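Local structure of Cag-Z (Helicobacter pylori, 1S2X) at residues Q60-N65 / Q157-D162; I71-Y76 / D132-Y137. The protein is of unknown function but is encoded by the cag pathogenicity island of Helicobacter pylori, which specifies a type IV secretion system. The protein carries 1 engineered substitution. All coordinates share one frame; numbering follows the deposited sequence.

Interaction 1 (Q60-N65 / Q157-D162)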
loop_
_atom_site.group_PDB
_atom_site.type_symbol
_atom_site.label_atom_id
_atom_site.label_comp_id
_atom_site.label_asym_id
_atom_site.label_seq_id
_atom_site.Cartn_x
_atom_site.Cartn_y
_atom_site.Cartn_z
ATOM N N GLN A 60 -7.475 -4.853 -22.523
ATOM C CA GLN A 60 -7.346 -3.513 -23.074
ATOM C C GLN A 60 -8.588 -2.642 -22.908
ATOM O O GLN A 60 -8.563 -1.499 -22.457
ATOM C CB GLN A 60 -7.085 -3.573 -24.595
ATOM C CG GLN A 60 -5.682 -4.018 -24.961
ATOM C CD GLN A 60 -5.359 -3.610 -26.391
ATOM O OE1 GLN A 60 -5.941 -2.684 -26.953
ATOM N NE2 GLN A 60 -4.399 -4.319 -26.953
ATOM N N GLU A 61 -9.758 -3.147 -23.287
ATOM C CA GLU A 61 -10.985 -2.357 -23.126
ATOM C C GLU A 61 -11.266 -2.032 -21.673
ATOM O O GLU A 61 -11.797 -0.978 -21.319
ATOM C CB GLU A 61 -12.163 -3.119 -23.749
ATOM C CG GLU A 61 -13.417 -2.295 -23.971
ATOM C CD GLU A 61 -13.119 -0.997 -24.703
ATOM O OE1 GLU A 61 -12.598 -1.054 -25.837
ATOM O OE2 GLU A 61 -13.384 0.085 -24.143
ATOM N N LEU A 62 -10.929 -2.962 -20.778
ATOM C CA LEU A 62 -11.052 -2.711 -19.351
ATOM C C LEU A 62 -10.162 -1.548 -18.923
ATOM O O LEU A 62 -10.596 -0.720 -18.124
ATOM C CB LEU A 62 -10.696 -3.955 -18.516
ATOM C CG LEU A 62 -10.881 -3.831 -17.007
ATOM C CD1 LEU A 62 -12.316 -3.461 -16.648
ATOM C CD2 LEU A 62 -10.493 -5.125 -16.307
ATOM N N ARG A 63 -8.937 -1.520 -19.433
ATOM C CA ARG A 63 -8.045 -0.416 -19.102
ATOM C C ARG A 63 -8.604 0.893 -19.656
ATOM O O ARG A 63 -8.487 1.953 -19.056
ATOM C CB ARG A 63 -6.635 -0.594 -19.667
ATOM C CG ARG A 63 -5.680 0.584 -19.416
ATOM C CD ARG A 63 -5.346 0.771 -17.957
ATOM N NE ARG A 63 -4.521 1.902 -17.570
ATOM C CZ ARG A 63 -3.193 1.869 -17.458
ATOM N NH1 ARG A 63 -2.536 0.747 -17.722
ATOM N NH2 ARG A 63 -2.474 2.923 -17.097
ATOM N N ILE A 64 -9.173 0.802 -20.844
ATOM C CA ILE A 64 -9.726 2.035 -21.432
ATOM C C ILE A 64 -10.906 2.459 -20.572
ATOM O O ILE A 64 -11.058 3.652 -20.285
ATOM C CB ILE A 64 -10.080 1.871 -22.914
ATOM C CG1 ILE A 64 -8.862 1.796 -23.847
ATOM C CG2 ILE A 64 -11.007 2.983 -23.400
ATOM C CD1 ILE A 64 -9.174 1.247 -25.222
ATOM N N ASN A 65 -11.729 1.506 -20.118
ATOM C CA ASN A 65 -12.842 1.893 -19.235
ATOM C C ASN A 65 -12.328 2.428 -17.909
ATOM O O ASN A 65 -12.899 3.339 -17.301
ATOM C CB ASN A 65 -13.807 0.713 -19.024
ATOM C CG ASN A 65 -14.692 0.606 -20.255
ATOM O OD1 ASN A 65 -15.007 1.663 -20.793
ATOM N ND2 ASN A 65 -15.065 -0.576 -20.711
ATOM N N GLN A 157 0.059 -5.984 -16.567
ATOM C CA GLN A 157 0.815 -4.875 -17.165
ATOM C C GLN A 157 -0.156 -3.974 -17.907
ATOM O O GLN A 157 -0.089 -2.749 -17.804
ATOM C CB GLN A 157 1.934 -5.404 -18.063
ATOM C CG GLN A 157 2.981 -6.207 -17.294
ATOM C CD GLN A 157 4.055 -6.856 -18.141
ATOM O OE1 GLN A 157 3.808 -7.727 -18.980
ATOM N NE2 GLN A 157 5.305 -6.457 -17.929
ATOM N N ILE A 158 -1.093 -4.555 -18.659
ATOM C CA ILE A 158 -1.989 -3.660 -19.422
ATOM C C ILE A 158 -2.896 -2.852 -18.518
ATOM O O ILE A 158 -3.277 -1.735 -18.855
ATOM C CB ILE A 158 -2.868 -4.432 -20.415
ATOM C CG1 ILE A 158 -2.081 -5.207 -21.482
ATOM C CG2 ILE A 158 -3.884 -3.503 -21.071
ATOM C CD1 ILE A 158 -2.943 -6.244 -22.169
ATOM N N LEU A 159 -3.255 -3.390 -17.352
ATOM C CA LEU A 159 -4.140 -2.646 -16.456
ATOM C C LEU A 159 -3.437 -1.625 -15.593
ATOM O O LEU A 159 -4.089 -0.921 -14.806
ATOM C CB LEU A 159 -4.909 -3.637 -15.559
ATOM C CG LEU A 159 -5.833 -4.590 -16.318
ATOM C CD1 LEU A 159 -6.454 -5.621 -15.376
ATOM C CD2 LEU A 159 -6.946 -3.849 -17.042
ATOM N N GLY A 160 -2.119 -1.492 -15.700
ATOM C CA GLY A 160 -1.467 -0.464 -14.898
ATOM C C GLY A 160 -1.001 -0.970 -13.553
ATOM O O GLY A 160 -0.383 -0.229 -12.776
ATOM N N ILE A 161 -1.288 -2.248 -13.289
ATOM C CA ILE A 161 -1.021 -2.781 -11.950
ATOM C C ILE A 161 0.460 -3.048 -11.759
ATOM O O ILE A 161 1.094 -2.714 -10.748
ATOM C CB ILE A 161 -1.878 -4.037 -11.698
ATOM C CG1 ILE A 161 -3.380 -3.758 -11.734
ATOM C CG2 ILE A 161 -1.441 -4.708 -10.399
ATOM C CD1 ILE A 161 -4.307 -4.959 -11.803
ATOM N N ASP A 162 1.055 -3.633 -12.793
ATOM C CA ASP A 162 2.478 -3.916 -12.768
ATOM C C ASP A 162 3.284 -2.650 -12.476
ATOM O O ASP A 162 4.208 -2.674 -11.658
ATOM C CB ASP A 162 2.896 -4.548 -14.102
ATOM C CG ASP A 162 4.382 -4.877 -14.100
ATOM O OD1 ASP A 162 4.804 -5.761 -13.327
ATOM O OD2 ASP A 162 5.109 -4.227 -14.881
HETATM O O HOH W 1 -0.177 0.062 -19.327
#
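R63 of helix 52-68 reaches across to the Schellman turn that ends helix 149-158, where G160, at positive phi, both closes that helix and takes the N-cap position of helix 161-183. The contact therefore joins one helix of this all-helical protein to the corner between two others.

Its dense part is apolar. CD2 of L62 meets CD2 of L159 at 3.8 Å, and the same L159 methyl lies 3.9 Å from the backbone N of R63, which brings this side chain right up to the surface of helix 52-68. Both leucines are buried: L62 also packs on F38 and Y42 of helix 31-43, and L159 on V59 and M66. I158 shares the packing about equally with L159, its CG2 lying 4.0 Å from CA of Q60.

The other side of the contact is more polar and includes water. R63 has CG anti to its own N and beside the carbonyl carbon, and the bend at chi2 (66°) lays CG and CD alongside the carbonyl oxygen of I158 before NH1 turns in to bond that same atom. The NH1 to I158 O hydrogen bond measures 2.8 Å, with an N-H...O angle of 156°. The oxygen lies almost in the guanidinium plane, whereas NH1 stands 48° above the carbonyl plane and so is not on a lone pair. L159 O lies over one face of the guanidinium. The positive group is thus set at a helix C-terminus, where it probably offsets the negative end of the dipole. One water molecule bridges the outer side: it donates to Q157 O at 3.2 Å and accepts a weak bond of 2.9 Å from R63 NH1.

Interaction 2 (I71-Y76 / D132-Y137)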
loop_
_atom_site.group_PDB
_atom_site.type_symbol
_atom_site.label_atom_id
_atom_site.label_comp_id
_atom_site.label_asym_id
_atom_site.label_seq_id
_atom_site.Cartn_x
_atom_site.Cartn_y
_atom_site.Cartn_z
ATOM N N ILE A 71 -10.245 6.019 -12.959
ATOM C CA ILE A 71 -9.620 5.205 -11.916
ATOM C C ILE A 71 -8.139 5.554 -11.874
ATOM O O ILE A 71 -7.485 5.743 -12.905
ATOM C CB ILE A 71 -9.778 3.708 -12.162
ATOM C CG1 ILE A 71 -9.807 2.845 -10.904
ATOM C CG2 ILE A 71 -8.629 3.204 -13.019
ATOM C CD1 ILE A 71 -8.430 2.283 -10.631
ATOM N N SER A 72 -7.563 5.669 -10.679
ATOM C CA SER A 72 -6.161 6.074 -10.613
ATOM C C SER A 72 -5.479 5.442 -9.408
ATOM O O SER A 72 -5.910 5.603 -8.272
ATOM C CB SER A 72 -6.031 7.601 -10.530
ATOM O OG SER A 72 -4.827 8.045 -11.144
ATOM N N PHE A 73 -4.397 4.726 -9.688
ATOM C CA PHE A 73 -3.638 4.111 -8.609
ATOM C C PHE A 73 -2.648 5.113 -8.029
ATOM O O PHE A 73 -2.247 4.979 -6.878
ATOM C CB PHE A 73 -2.894 2.883 -9.111
ATOM C CG PHE A 73 -3.816 1.778 -9.603
ATOM C CD1 PHE A 73 -5.057 1.589 -9.001
ATOM C CD2 PHE A 73 -3.412 0.959 -10.636
ATOM C CE1 PHE A 73 -5.882 0.572 -9.447
ATOM C CE2 PHE A 73 -4.262 -0.038 -11.100
ATOM C CZ PHE A 73 -5.497 -0.219 -10.512
ATOM N N ASP A 74 -2.294 6.092 -8.857
ATOM C CA ASP A 74 -1.400 7.161 -8.412
ATOM C C ASP A 74 -1.840 7.726 -7.068
ATOM O O ASP A 74 -1.028 8.035 -6.189
ATOM C CB ASP A 74 -1.332 8.239 -9.500
ATOM C CG ASP A 74 -0.627 7.692 -10.746
ATOM O OD1 ASP A 74 -0.904 8.166 -11.866
ATOM O OD2 ASP A 74 0.204 6.776 -10.596
ATOM N N ALA A 75 -3.156 7.841 -6.875
ATOM C CA ALA A 75 -3.636 8.371 -5.594
ATOM C C ALA A 75 -3.189 7.493 -4.435
ATOM O O ALA A 75 -2.747 8.002 -3.402
ATOM C CB ALA A 75 -5.150 8.457 -5.626
ATOM N N TYR A 76 -3.307 6.172 -4.591
ATOM C CA TYR A 76 -2.908 5.261 -3.513
ATOM C C TYR A 76 -1.401 5.387 -3.259
ATOM O O TYR A 76 -0.991 5.144 -2.126
ATOM C CB TYR A 76 -3.241 3.791 -3.789
ATOM C CG TYR A 76 -4.701 3.531 -4.061
ATOM C CD1 TYR A 76 -5.121 2.543 -4.942
ATOM C CD2 TYR A 76 -5.679 4.291 -3.425
ATOM C CE1 TYR A 76 -6.465 2.323 -5.181
ATOM C CE2 TYR A 76 -7.021 4.077 -3.661
ATOM C CZ TYR A 76 -7.409 3.089 -4.539
ATOM O OH TYR A 76 -8.749 2.873 -4.774
ATOM N N ASP A 132 -2.654 -5.303 -2.223
ATOM C CA ASP A 132 -3.732 -6.266 -2.432
ATOM C C ASP A 132 -4.939 -5.621 -3.099
ATOM O O ASP A 132 -5.546 -6.175 -4.013
ATOM C CB ASP A 132 -4.142 -6.879 -1.090
ATOM C CG ASP A 132 -3.174 -7.911 -0.559
ATOM O OD1 ASP A 132 -3.306 -8.294 0.621
ATOM O OD2 ASP A 132 -2.276 -8.360 -1.295
ATOM N N LEU A 133 -5.335 -4.419 -2.682
ATOM C CA LEU A 133 -6.464 -3.773 -3.339
ATOM C C LEU A 133 -6.181 -3.479 -4.805
ATOM O O LEU A 133 -7.029 -3.664 -5.675
ATOM C CB LEU A 133 -6.811 -2.477 -2.598
ATOM C CG LEU A 133 -7.879 -1.568 -3.212
ATOM C CD1 LEU A 133 -9.272 -2.157 -3.059
ATOM C CD2 LEU A 133 -7.797 -0.185 -2.560
ATOM N N VAL A 134 -4.976 -3.003 -5.117
ATOM C CA VAL A 134 -4.737 -2.621 -6.509
ATOM C C VAL A 134 -4.697 -3.858 -7.403
ATOM O O VAL A 134 -5.197 -3.830 -8.527
ATOM C CB VAL A 134 -3.445 -1.807 -6.644
ATOM C CG1 VAL A 134 -3.075 -1.609 -8.109
ATOM C CG2 VAL A 134 -3.625 -0.451 -5.966
ATOM N N ALA A 135 -4.112 -4.919 -6.858
ATOM C CA ALA A 135 -4.056 -6.182 -7.549
ATOM C C ALA A 135 -5.468 -6.714 -7.821
ATOM O O ALA A 135 -5.681 -7.370 -8.845
ATOM C CB ALA A 135 -3.258 -7.212 -6.763
ATOM N N SER A 136 -6.428 -6.459 -6.935
ATOM C CA SER A 136 -7.783 -6.958 -7.164
ATOM C C SER A 136 -8.527 -6.285 -8.302
ATOM O O SER A 136 -9.656 -6.723 -8.560
ATOM C CB SER A 136 -8.608 -6.790 -5.871
ATOM O OG SER A 136 -9.108 -5.459 -5.834
ATOM N N TYR A 137 -7.977 -5.274 -8.986
ATOM C CA TYR A 137 -8.614 -4.720 -10.198
ATOM C C TYR A 137 -8.492 -5.630 -11.416
ATOM O O TYR A 137 -9.069 -5.430 -12.490
ATOM C CB TYR A 137 -8.001 -3.343 -10.521
ATOM C CG TYR A 137 -8.722 -2.238 -9.750
ATOM C CD1 TYR A 137 -9.771 -1.557 -10.351
ATOM C CD2 TYR A 137 -8.358 -1.913 -8.446
ATOM C CE1 TYR A 137 -10.453 -0.553 -9.678
ATOM C CE2 TYR A 137 -9.029 -0.915 -7.762
ATOM C CZ TYR A 137 -10.069 -0.249 -8.388
ATOM O OH TYR A 137 -10.747 0.755 -7.721
#
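F73 and Y137 form a T-shaped aromatic pair where the start of helix 74-101 passes the end of helix 105-135, in the buried interior of this helical fold; Y137 lies just past that helix end. No hydrogen bond crosses between the segments.

The aromatic pairing puts the edge of F73 toward the face of Y137: the centroids are 5.2 Å apart, the planes meet at 67°, and F73 CE1 comes within 3.6 Å of Y137 CD2.

Two CH-pi contacts extend it. CG1 of V134 sits over the middle of the F73 ring, 3.5 Å from the centroid and only 6° off the normal. CD1 of I71 lies over the same face of Y137 that F73 approaches, displaced toward the rim of the ring, 4.0 Å from the centroid.

Aliphatic-aromatic packing completes the contact around Y76. L133 contributes CD2, which approaches the ring obliquely and comes to 3.8 Å from Y76 CZ. Beyond the two segments, F164 of helix 161-183 packs against both Y76 and V134, while A31 of helix 31-43 touches Y76 and L133. The two methyls of V134 are divided between two rings: with CG1 anti to the backbone N (chi1 171°) and over F73, CG2 is left to meet the edge of Y76, 3.5 Å from CD1 of that ring.

How the interactions relate
The centres of the two interactions are 11 Å apart, and their atoms touch directly. F73 of interaction 2 makes three of the four direct touches: its CE2 lies 3.8 Å from L159 O and 3.9 Å from I161 CG1, while its CD2 is 3.9 Å from G160 O. I161 also reaches 132-137, with CD1 3.6 Å from V134 O. M66 of helix 52-68 packs on L159 and on I71 and F73, touching both interactions. In sequence, 71-76 and 132-137 both fall between 60-65 and 157-162, so the buried aromatic contact lies within the span bounded by the more peripheral interaction 1.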